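PDB 5CQF: L-lysine 6-monooxygenase from Pseudomonas syringae pv. tomato, which probably uses FAD and NADPH to hydroxylate the side-chain amine of lysine or a similar amino acid, a step of siderophore biosynthesis. Local coordinates for residues S14-G25 against D44-A52; Q202-S212 against R226-R237. All coordinates share one frame; numbering follows the deposited sequence.

Contact 1: S14-G25 against D44-A52; sequences SDAICIGFGPAG and DLSIGYLEA
Phe21 turns the edge of its ring toward a face of Tyr49, a T-shaped pair with centroids 5.0 Å apart and planes at 60°. Phe21 CE1 lies over that face, offset toward the rim, and Phe21 CD1 comes 3.6 Å from Tyr49 CD2. Cys18 SG stands anti to its own backbone N (chi1 176°) and reaches the edge of the same tyrosine ring, while Cys18 CB packs at 3.4 Å from Tyr49 CD2. Among the residues Ile17, Ile19 and Leu50 of the other sheet face, Ile17 CG2 meets Leu50 CD2 at 3.7 Å.

The Glu51 side chain bends at chi2 (49°), which brings its carboxylate to the Phe21 backbone. Glu51 OE1 takes the Phe21 N-H on the anti side at 3.0 Å, somewhat out of the carboxylate plane, and OE2 accepts from Ala53 N. The carboxylate thus bridges two backbone N-H groups, one of them in the glycine-rich turn. At the other end, Asp15 and Ser46 trade bonds. Ser46 N donates to Asp15 OD2 at 2.9 Å, nearly straight, and Asp15 N donates to Ser46 OG at 3.2 Å.

Gly20, Gly22 and Gly25 fit the GxGxxG pattern of a Rossmann-type dinucleotide-binding fold, consistent with FAD binding. Strands 16-19 and 47-50 are parallel neighbours, joined by the crossover helix 23-37, whose Ala29 and Phe32 touch Tyr49. Strand 163-166 flanks 16-19, and helix 111-125 packs on Phe21.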
loop_
_atom_site.group_PDB
_atom_site.type_symbol
_atom_site.label_atom_id
_atom_site.label_comp_id
_atom_site.label_asym_id
_atom_site.label_seq_id
_atom_site.Cartn_x
_atom_site.Cartn_y
_atom_site.Cartn_z
ATOM N N SER A 14 10.411 -26.007 -43.615
ATOM C CA SER A 14 9.110 -25.713 -42.991
ATOM C C SER A 14 8.628 -24.364 -43.491
ATOM O O SER A 14 9.422 -23.589 -44.024
ATOM C CB SER A 14 9.220 -25.701 -41.465
ATOM O OG SER A 14 10.365 -24.978 -41.042
ATOM N N ASP A 15 7.337 -24.083 -43.324
ATOM C CA ASP A 15 6.758 -22.809 -43.790
ATOM C C ASP A 15 7.430 -21.583 -43.171
ATOM O O ASP A 15 7.479 -20.520 -43.782
ATOM C CB ASP A 15 5.263 -22.734 -43.489
ATOM C CG ASP A 15 4.479 -23.860 -44.129
ATOM O OD1 ASP A 15 4.685 -24.110 -45.340
ATOM O OD2 ASP A 15 3.659 -24.486 -43.411
ATOM N N ALA A 16 7.923 -21.738 -41.949
ATOM C CA ALA A 16 8.637 -20.681 -41.277
ATOM C C ALA A 16 9.658 -21.234 -40.289
ATOM O O ALA A 16 9.518 -22.359 -39.799
ATOM C CB ALA A 16 7.652 -19.781 -40.561
ATOM N N ILE A 17 10.682 -20.428 -40.015
ATOM C CA ILE A 17 11.634 -20.707 -38.948
ATOM C C ILE A 17 11.679 -19.502 -38.030
ATOM O O ILE A 17 11.785 -18.350 -38.485
ATOM C CB ILE A 17 13.057 -20.980 -39.472
ATOM C CG1 ILE A 17 13.097 -22.195 -40.416
ATOM C CG2 ILE A 17 14.024 -21.198 -38.317
ATOM C CD1 ILE A 17 13.000 -23.532 -39.712
ATOM N N CYS A 18 11.579 -19.769 -36.733
ATOM C CA CYS A 18 11.743 -18.738 -35.704
ATOM C C CYS A 18 13.045 -18.999 -34.994
ATOM O O CYS A 18 13.279 -20.121 -34.540
ATOM C CB CYS A 18 10.604 -18.785 -34.696
ATOM S SG CYS A 18 10.764 -17.610 -33.306
ATOM N N ILE A 19 13.905 -17.994 -34.908
ATOM C CA ILE A 19 15.142 -18.151 -34.172
ATOM C C ILE A 19 14.930 -17.584 -32.770
ATOM O O ILE A 19 14.670 -16.404 -32.612
ATOM C CB ILE A 19 16.326 -17.455 -34.862
ATOM C CG1 ILE A 19 16.557 -18.065 -36.249
ATOM C CG2 ILE A 19 17.602 -17.672 -34.061
ATOM C CD1 ILE A 19 17.597 -17.335 -37.072
ATOM N N GLY A 20 15.071 -18.453 -31.767
ATOM C CA GLY A 20 14.948 -18.097 -30.366
ATOM C C GLY A 20 13.731 -18.786 -29.794
ATOM O O GLY A 20 12.640 -18.747 -30.384
ATOM N N PHE A 21 13.898 -19.435 -28.649
ATOM C CA PHE A 21 12.740 -19.935 -27.923
ATOM C C PHE A 21 12.742 -19.437 -26.486
ATOM O O PHE A 21 12.442 -20.180 -25.552
ATOM C CB PHE A 21 12.630 -21.462 -27.999
ATOM C CG PHE A 21 11.227 -21.963 -27.894
ATOM C CD1 PHE A 21 10.301 -21.643 -28.854
ATOM C CD2 PHE A 21 10.838 -22.771 -26.847
ATOM C CE1 PHE A 21 9.001 -22.112 -28.785
ATOM C CE2 PHE A 21 9.535 -23.239 -26.755
ATOM C CZ PHE A 21 8.608 -22.903 -27.729
ATOM N N GLY A 22 13.059 -18.158 -26.325
ATOM C CA GLY A 22 12.779 -17.447 -25.092
ATOM C C GLY A 22 11.326 -17.013 -25.092
ATOM O O GLY A 22 10.540 -17.474 -25.916
ATOM N N PRO A 23 10.946 -16.126 -24.159
ATOM C CA PRO A 23 9.546 -15.750 -24.026
ATOM C C PRO A 23 8.909 -15.324 -25.341
ATOM O O PRO A 23 7.781 -15.704 -25.643
ATOM C CB PRO A 23 9.606 -14.572 -23.069
ATOM C CG PRO A 23 10.805 -14.822 -22.242
ATOM C CD PRO A 23 11.780 -15.534 -23.102
ATOM N N ALA A 24 9.635 -14.549 -26.133
ATOM C CA ALA A 24 9.092 -14.064 -27.386
ATOM C C ALA A 24 8.692 -15.207 -28.311
ATOM O O ALA A 24 7.574 -15.212 -28.843
ATOM C CB ALA A 24 10.096 -13.139 -28.062
ATOM N N GLY A 25 9.589 -16.173 -28.513
ATOM C CA GLY A 25 9.267 -17.340 -29.360
ATOM C C GLY A 25 8.200 -18.232 -28.736
ATOM O O GLY A 25 7.403 -18.876 -29.428
ATOM N N ASP A 44 -2.287 -25.050 -39.009
ATOM C CA ASP A 44 -1.774 -26.003 -39.996
ATOM C C ASP A 44 -0.386 -25.620 -40.479
ATOM O O ASP A 44 0.389 -26.475 -40.881
ATOM C CB ASP A 44 -2.722 -26.101 -41.195
ATOM C CG ASP A 44 -4.127 -26.514 -40.793
ATOM O OD1 ASP A 44 -4.275 -27.371 -39.894
ATOM O OD2 ASP A 44 -5.084 -25.968 -41.378
ATOM N N LEU A 45 -0.078 -24.333 -40.437
ATOM C CA LEU A 45 1.244 -23.824 -40.825
ATOM C C LEU A 45 2.337 -24.461 -39.958
ATOM O O LEU A 45 2.207 -24.550 -38.747
ATOM C CB LEU A 45 1.226 -22.308 -40.677
ATOM C CG LEU A 45 2.368 -21.400 -41.130
ATOM C CD1 LEU A 45 1.808 -20.011 -41.434
ATOM C CD2 LEU A 45 3.478 -21.290 -40.088
ATOM N N SER A 46 3.394 -24.940 -40.597
ATOM C CA SER A 46 4.470 -25.647 -39.915
ATOM C C SER A 46 5.612 -24.676 -39.694
ATOM O O SER A 46 6.090 -24.013 -40.624
ATOM C CB SER A 46 4.952 -26.855 -40.730
ATOM O OG SER A 46 5.906 -26.474 -41.718
ATOM N N ILE A 47 6.046 -24.606 -38.448
ATOM C CA ILE A 47 7.055 -23.687 -38.029
ATOM C C ILE A 47 7.963 -24.463 -37.095
ATOM O O ILE A 47 7.485 -25.281 -36.318
ATOM C CB ILE A 47 6.412 -22.467 -37.343
ATOM C CG1 ILE A 47 7.467 -21.597 -36.672
ATOM C CG2 ILE A 47 5.413 -22.882 -36.280
ATOM C CD1 ILE A 47 6.956 -20.228 -36.332
ATOM N N GLY A 48 9.264 -24.236 -37.200
ATOM C CA GLY A 48 10.259 -24.864 -36.319
ATOM C C GLY A 48 10.983 -23.806 -35.508
ATOM O O GLY A 48 11.118 -22.666 -35.955
ATOM N N TYR A 49 11.452 -24.151 -34.315
ATOM C CA TYR A 49 12.153 -23.157 -33.501
ATOM C C TYR A 49 13.562 -23.630 -33.164
ATOM O O TYR A 49 13.765 -24.789 -32.816
ATOM C CB TYR A 49 11.373 -22.843 -32.211
ATOM C CG TYR A 49 9.943 -22.422 -32.432
ATOM C CD1 TYR A 49 8.957 -23.362 -32.668
ATOM C CD2 TYR A 49 9.573 -21.082 -32.383
ATOM C CE1 TYR A 49 7.637 -22.988 -32.863
ATOM C CE2 TYR A 49 8.261 -20.697 -32.586
ATOM C CZ TYR A 49 7.292 -21.658 -32.818
ATOM O OH TYR A 49 5.982 -21.295 -33.033
ATOM N N LEU A 50 14.526 -22.721 -33.256
ATOM C CA LEU A 50 15.910 -23.057 -33.002
ATOM C C LEU A 50 16.359 -22.214 -31.849
ATOM O O LEU A 50 16.393 -20.993 -31.987
ATOM C CB LEU A 50 16.759 -22.682 -34.212
ATOM C CG LEU A 50 16.848 -23.567 -35.463
ATOM C CD1 LEU A 50 15.690 -24.534 -35.676
ATOM C CD2 LEU A 50 16.959 -22.643 -36.658
ATOM N N GLU A 51 16.709 -22.840 -30.728
ATOM C CA GLU A 51 17.190 -22.104 -29.562
ATOM C C GLU A 51 18.602 -22.526 -29.231
ATOM O O GLU A 51 18.880 -23.708 -29.082
ATOM C CB GLU A 51 16.259 -22.340 -28.360
ATOM C CG GLU A 51 16.743 -21.859 -26.985
ATOM C CD GLU A 51 17.255 -20.416 -26.942
ATOM O OE1 GLU A 51 16.741 -19.517 -27.657
ATOM O OE2 GLU A 51 18.195 -20.172 -26.162
ATOM N N ALA A 52 19.485 -21.549 -29.078
ATOM C CA ALA A 52 20.904 -21.818 -28.856
ATOM C C ALA A 52 21.190 -22.455 -27.502
ATOM O O ALA A 52 22.036 -23.323 -27.399
ATOM C CB ALA A 52 21.699 -20.534 -29.003
#

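Contact 2: Q202-S212 against R226-R237; sequences QLPKRWLVLGS and RDPAIEVHSVHR
Ile230 packs on Leu203 and Trp207 at the start of a parallel strand pair, 206-210 with 231-235. The pair belongs to a Rossmann-type beta-alpha-beta unit whose two strands are connected by helix 214-226. Gly211 fits the first glycine of a GxGxxA pattern, consistent with a dinucleotide site, possibly for NADP.

The Ile230 side chain can be followed outward. Ile230 CB lies 3.8 Å from Lys205 O. Ile230 CG2 also faces that carbonyl and meets Trp207 CD1 at 3.8 Å. Ile230 CG1, the other branch, stands beside the backbone N, anti to the carbonyl carbon (chi1 -81°), and passes Pro204 O at 3.6 Å. Ile230 CD1 continues straight on (chi2 -178°) and ends 3.9 Å from Leu203 CD1, with Trp207 NE1 equally near. The indole is held by its own bond from NE1 to Pro204 O, which it meets from above the carbonyl plane. Leu223 of the helix touches the indole too.

Further along, backbone bonds alternate between the strands from Lys205 to Gly211. Val209 CG2 and Val232 CG1 meet on the face toward the helix. On the other face, His233 sets its ring edge against Trp207 O, its ring stacks on His309 and its ND1 bonds to Tyr311 OH. Asp227 OD2 accepts from two waters, which link it to the N and O of Leu203. Its OD1 makes an Asx turn with Ala229 N. Past the strands, Ser212 OG and His236 ND1 share a short hydrogen bond of 2.6 Å at the edge of the imidazole.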
loop_
_atom_site.group_PDB
_atom_site.type_symbol
_atom_site.label_atom_id
_atom_site.label_comp_id
_atom_site.label_asym_id
_atom_site.label_seq_id
_atom_site.Cartn_x
_atom_site.Cartn_y
_atom_site.Cartn_z
ATOM N N GLN A 202 33.377 -17.257 -1.258
ATOM C CA GLN A 202 33.900 -15.965 -0.806
ATOM C C GLN A 202 33.892 -14.954 -1.924
ATOM O O GLN A 202 34.640 -15.076 -2.911
ATOM C CB GLN A 202 35.329 -16.093 -0.257
ATOM C CG GLN A 202 35.960 -14.772 0.192
ATOM C CD GLN A 202 35.361 -14.262 1.486
ATOM O OE1 GLN A 202 35.378 -14.952 2.506
ATOM N NE2 GLN A 202 34.811 -13.062 1.453
ATOM N N LEU A 203 33.056 -13.940 -1.750
ATOM C CA LEU A 203 33.040 -12.832 -2.681
ATOM C C LEU A 203 34.109 -11.796 -2.313
ATOM O O LEU A 203 34.399 -11.602 -1.155
ATOM C CB LEU A 203 31.663 -12.171 -2.669
ATOM C CG LEU A 203 30.499 -13.094 -3.004
ATOM C CD1 LEU A 203 29.198 -12.318 -2.908
ATOM C CD2 LEU A 203 30.656 -13.691 -4.388
ATOM N N PRO A 204 34.656 -11.089 -3.304
ATOM C CA PRO A 204 35.481 -9.921 -2.986
ATOM C C PRO A 204 34.703 -8.792 -2.327
ATOM O O PRO A 204 33.497 -8.682 -2.510
ATOM C CB PRO A 204 36.028 -9.474 -4.345
ATOM C CG PRO A 204 35.195 -10.141 -5.363
ATOM C CD PRO A 204 34.579 -11.358 -4.750
ATOM N N LYS A 205 35.410 -7.956 -1.583
ATOM C CA LYS A 205 34.799 -6.964 -0.706
ATOM C C LYS A 205 34.337 -5.685 -1.422
ATOM O O LYS A 205 33.274 -5.151 -1.126
ATOM C CB LYS A 205 35.800 -6.597 0.417
ATOM C CG LYS A 205 35.243 -5.695 1.523
ATOM C CD LYS A 205 36.291 -5.359 2.586
ATOM C CE LYS A 205 37.206 -4.212 2.142
ATOM N NZ LYS A 205 38.537 -4.204 2.827
ATOM N N ARG A 206 35.160 -5.184 -2.339
ATOM C CA ARG A 206 34.969 -3.853 -2.906
ATOM C C ARG A 206 34.483 -3.993 -4.329
ATOM O O ARG A 206 35.152 -4.584 -5.159
ATOM C CB ARG A 206 36.282 -3.085 -2.854
ATOM C CG ARG A 206 36.795 -2.810 -1.444
ATOM C CD ARG A 206 38.215 -2.230 -1.449
ATOM N NE ARG A 206 39.111 -3.130 -2.185
ATOM C CZ ARG A 206 40.322 -2.819 -2.644
ATOM N NH1 ARG A 206 40.851 -1.619 -2.435
ATOM N NH2 ARG A 206 41.006 -3.729 -3.323
ATOM N N TRP A 207 33.297 -3.468 -4.610
ATOM C CA TRP A 207 32.685 -3.605 -5.914
ATOM C C TRP A 207 32.380 -2.251 -6.495
ATOM O O TRP A 207 32.085 -1.316 -5.765
ATOM C CB TRP A 207 31.411 -4.367 -5.790
ATOM C CG TRP A 207 31.610 -5.805 -5.611
ATOM C CD1 TRP A 207 31.883 -6.435 -4.452
ATOM C CD2 TRP A 207 31.512 -6.824 -6.616
ATOM N NE1 TRP A 207 31.994 -7.777 -4.658
ATOM C CE2 TRP A 207 31.767 -8.054 -5.979
ATOM C CE3 TRP A 207 31.232 -6.815 -7.987
ATOM C CZ2 TRP A 207 31.737 -9.290 -6.660
ATOM C CZ3 TRP A 207 31.188 -8.043 -8.671
ATOM C CH2 TRP A 207 31.446 -9.263 -8.000
ATOM N N LEU A 208 32.475 -2.144 -7.809
ATOM C CA LEU A 208 31.969 -0.991 -8.531
ATOM C C LEU A 208 30.897 -1.484 -9.444
ATOM O O LEU A 208 31.099 -2.466 -10.130
ATOM C CB LEU A 208 33.074 -0.347 -9.349
ATOM C CG LEU A 208 32.650 0.977 -9.975
ATOM C CD1 LEU A 208 33.837 1.902 -10.081
ATOM C CD2 LEU A 208 32.019 0.824 -11.352
ATOM N N VAL A 209 29.742 -0.841 -9.422
ATOM C CA VAL A 209 28.645 -1.196 -10.310
ATOM C C VAL A 209 28.263 0.034 -11.142
ATOM O O VAL A 209 27.845 1.058 -10.602
ATOM C CB VAL A 209 27.419 -1.695 -9.516
ATOM C CG1 VAL A 209 26.282 -2.061 -10.430
ATOM C CG2 VAL A 209 27.777 -2.907 -8.672
ATOM N N LEU A 210 28.436 -0.073 -12.452
ATOM C CA LEU A 210 28.186 1.030 -13.370
ATOM C C LEU A 210 26.776 0.912 -13.922
ATOM O O LEU A 210 26.389 -0.149 -14.421
ATOM C CB LEU A 210 29.188 0.943 -14.510
ATOM C CG LEU A 210 29.146 1.969 -15.648
ATOM C CD1 LEU A 210 29.557 3.348 -15.156
ATOM C CD2 LEU A 210 30.073 1.525 -16.769
ATOM N N GLY A 211 25.995 1.974 -13.812
ATOM C CA GLY A 211 24.687 2.004 -14.474
ATOM C C GLY A 211 23.547 2.378 -13.570
ATOM O O GLY A 211 23.671 2.307 -12.339
ATOM N N SER A 212 22.430 2.743 -14.186
ATOM C CA SER A 212 21.312 3.339 -13.461
ATOM C C SER A 212 19.969 2.611 -13.593
ATOM O O SER A 212 19.011 2.988 -12.939
ATOM C CB SER A 212 21.159 4.801 -13.886
ATOM O OG SER A 212 22.340 5.550 -13.585
ATOM N N ARG A 226 24.527 -10.451 -0.036
ATOM C CA ARG A 226 25.193 -11.731 0.100
ATOM C C ARG A 226 26.218 -11.738 1.205
ATOM O O ARG A 226 26.606 -12.793 1.643
ATOM C CB ARG A 226 25.884 -12.105 -1.199
ATOM C CG ARG A 226 24.932 -12.552 -2.278
ATOM C CD ARG A 226 24.833 -14.061 -2.379
ATOM N NE ARG A 226 24.843 -14.439 -3.792
ATOM C CZ ARG A 226 25.797 -15.148 -4.389
ATOM N NH1 ARG A 226 25.676 -15.417 -5.681
ATOM N NH2 ARG A 226 26.857 -15.610 -3.716
ATOM N N ASP A 227 26.676 -10.570 1.635
ATOM C CA ASP A 227 27.852 -10.499 2.485
ATOM C C ASP A 227 27.873 -9.138 3.153
ATOM O O ASP A 227 27.902 -8.122 2.477
ATOM C CB ASP A 227 29.097 -10.690 1.618
ATOM C CG ASP A 227 30.393 -10.660 2.412
ATOM O OD1 ASP A 227 30.416 -10.049 3.507
ATOM O OD2 ASP A 227 31.402 -11.237 1.921
ATOM N N PRO A 228 27.889 -9.108 4.485
ATOM C CA PRO A 228 27.720 -7.822 5.170
ATOM C C PRO A 228 28.926 -6.872 5.143
ATOM O O PRO A 228 28.841 -5.719 5.589
ATOM C CB PRO A 228 27.402 -8.234 6.628
ATOM C CG PRO A 228 27.227 -9.717 6.605
ATOM C CD PRO A 228 28.037 -10.214 5.449
ATOM N N ALA A 229 30.056 -7.339 4.651
ATOM C CA ALA A 229 31.226 -6.479 4.603
ATOM C C ALA A 229 31.477 -5.893 3.213
ATOM O O ALA A 229 32.330 -5.003 3.067
ATOM C CB ALA A 229 32.437 -7.256 5.075
ATOM N N ILE A 230 30.763 -6.398 2.198
ATOM C CA ILE A 230 30.879 -5.884 0.825
ATOM C C ILE A 230 30.540 -4.397 0.758
ATOM O O ILE A 230 29.559 -3.932 1.366
ATOM C CB ILE A 230 29.971 -6.653 -0.131
ATOM C CG1 ILE A 230 30.632 -7.945 -0.544
ATOM C CG2 ILE A 230 29.679 -5.864 -1.398
ATOM C CD1 ILE A 230 29.808 -8.743 -1.536
ATOM N N GLU A 231 31.356 -3.660 0.021
ATOM C CA GLU A 231 31.127 -2.239 -0.240
ATOM C C GLU A 231 30.915 -2.027 -1.725
ATOM O O GLU A 231 31.608 -2.611 -2.544
ATOM C CB GLU A 231 32.313 -1.412 0.267
ATOM C CG GLU A 231 32.240 -1.251 1.771
ATOM C CD GLU A 231 33.532 -0.801 2.411
ATOM O OE1 GLU A 231 34.640 -1.169 1.912
ATOM O OE2 GLU A 231 33.412 -0.098 3.449
ATOM N N VAL A 232 29.931 -1.225 -2.074
ATOM C CA VAL A 232 29.562 -1.089 -3.452
ATOM C C VAL A 232 29.663 0.370 -3.833
ATOM O O VAL A 232 29.121 1.208 -3.150
ATOM C CB VAL A 232 28.139 -1.584 -3.691
ATOM C CG1 VAL A 232 27.731 -1.300 -5.122
ATOM C CG2 VAL A 232 28.036 -3.063 -3.409
ATOM N N HIS A 233 30.355 0.653 -4.931
ATOM C CA HIS A 233 30.413 1.996 -5.509
ATOM C C HIS A 233 29.594 2.019 -6.782
ATOM O O HIS A 233 29.908 1.322 -7.739
ATOM C CB HIS A 233 31.858 2.366 -5.798
ATOM C CG HIS A 233 32.734 2.254 -4.592
ATOM N ND1 HIS A 233 32.987 3.319 -3.758
ATOM C CD2 HIS A 233 33.353 1.188 -4.042
ATOM C CE1 HIS A 233 33.754 2.921 -2.762
ATOM N NE2 HIS A 233 33.983 1.627 -2.907
ATOM N N SER A 234 28.550 2.837 -6.762
ATOM C CA SER A 234 27.512 2.849 -7.739
ATOM C C SER A 234 27.636 4.138 -8.500
ATOM O O SER A 234 27.395 5.218 -7.952
ATOM C CB SER A 234 26.151 2.754 -7.019
ATOM O OG SER A 234 25.054 2.841 -7.909
ATOM N N VAL A 235 28.019 4.016 -9.772
ATOM C CA VAL A 235 28.337 5.153 -10.640
ATOM C C VAL A 235 27.245 5.360 -11.664
ATOM O O VAL A 235 26.839 4.410 -12.341
ATOM C CB VAL A 235 29.658 4.931 -11.379
ATOM C CG1 VAL A 235 29.912 6.047 -12.360
ATOM C CG2 VAL A 235 30.825 4.851 -10.388
ATOM N N HIS A 236 26.781 6.607 -11.772
ATOM C CA HIS A 236 25.659 6.979 -12.640
ATOM C C HIS A 236 26.048 8.099 -13.590
ATOM O O HIS A 236 26.673 9.083 -13.169
ATOM C CB HIS A 236 24.505 7.452 -11.780
ATOM C CG HIS A 236 24.069 6.431 -10.780
ATOM N ND1 HIS A 236 23.195 5.415 -11.092
ATOM C CD2 HIS A 236 24.419 6.244 -9.487
ATOM C CE1 HIS A 236 23.008 4.656 -10.028
ATOM N NE2 HIS A 236 23.751 5.131 -9.045
ATOM N N ARG A 237 25.672 7.958 -14.854
ATOM C CA ARG A 237 25.936 8.993 -15.857
ATOM C C ARG A 237 25.156 10.263 -15.533
ATOM O O ARG A 237 25.604 11.358 -15.831
ATOM C CB ARG A 237 25.559 8.523 -17.266
ATOM C CG ARG A 237 25.959 9.492 -18.388
ATOM C CD ARG A 237 25.681 8.882 -19.770
ATOM N NE ARG A 237 24.253 8.546 -19.904
ATOM C CZ ARG A 237 23.315 9.317 -20.477
ATOM N NH1 ARG A 237 23.609 10.496 -21.045
ATOM N NH2 ARG A 237 22.059 8.890 -20.493
HETATM O O HOH W 1 33.502 -9.731 1.300
HETATM O O HOH W 2 31.024 -13.791 0.517
HETATM O O HOH W 3 25.183 1.424 -9.968
HETATM O O HOH W 4 24.312 5.528 -15.612
#

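Overall arrangement
From the N terminus, the chain makes strand 16-19, crosses through helix 23-37 and returns as strand 47-50, so contact 1 closes a short loop. Much later, strand 206-210, helix 214-226 and strand 231-235 repeat this course, and contact 2 closes a second one. The two loops follow in series and neither nest nor cross. Each ties neighbouring strands of a different parallel sheet: contact 1 in the sheet that also holds 163-166 and 393-396, contact 2 in the one with 345-348 and 308-311. The contacts do not touch. Their centres are about 39 Å apart, on opposite sides of the chain's centre. Two such units fit a flavoprotein with separate FAD and NADP sites.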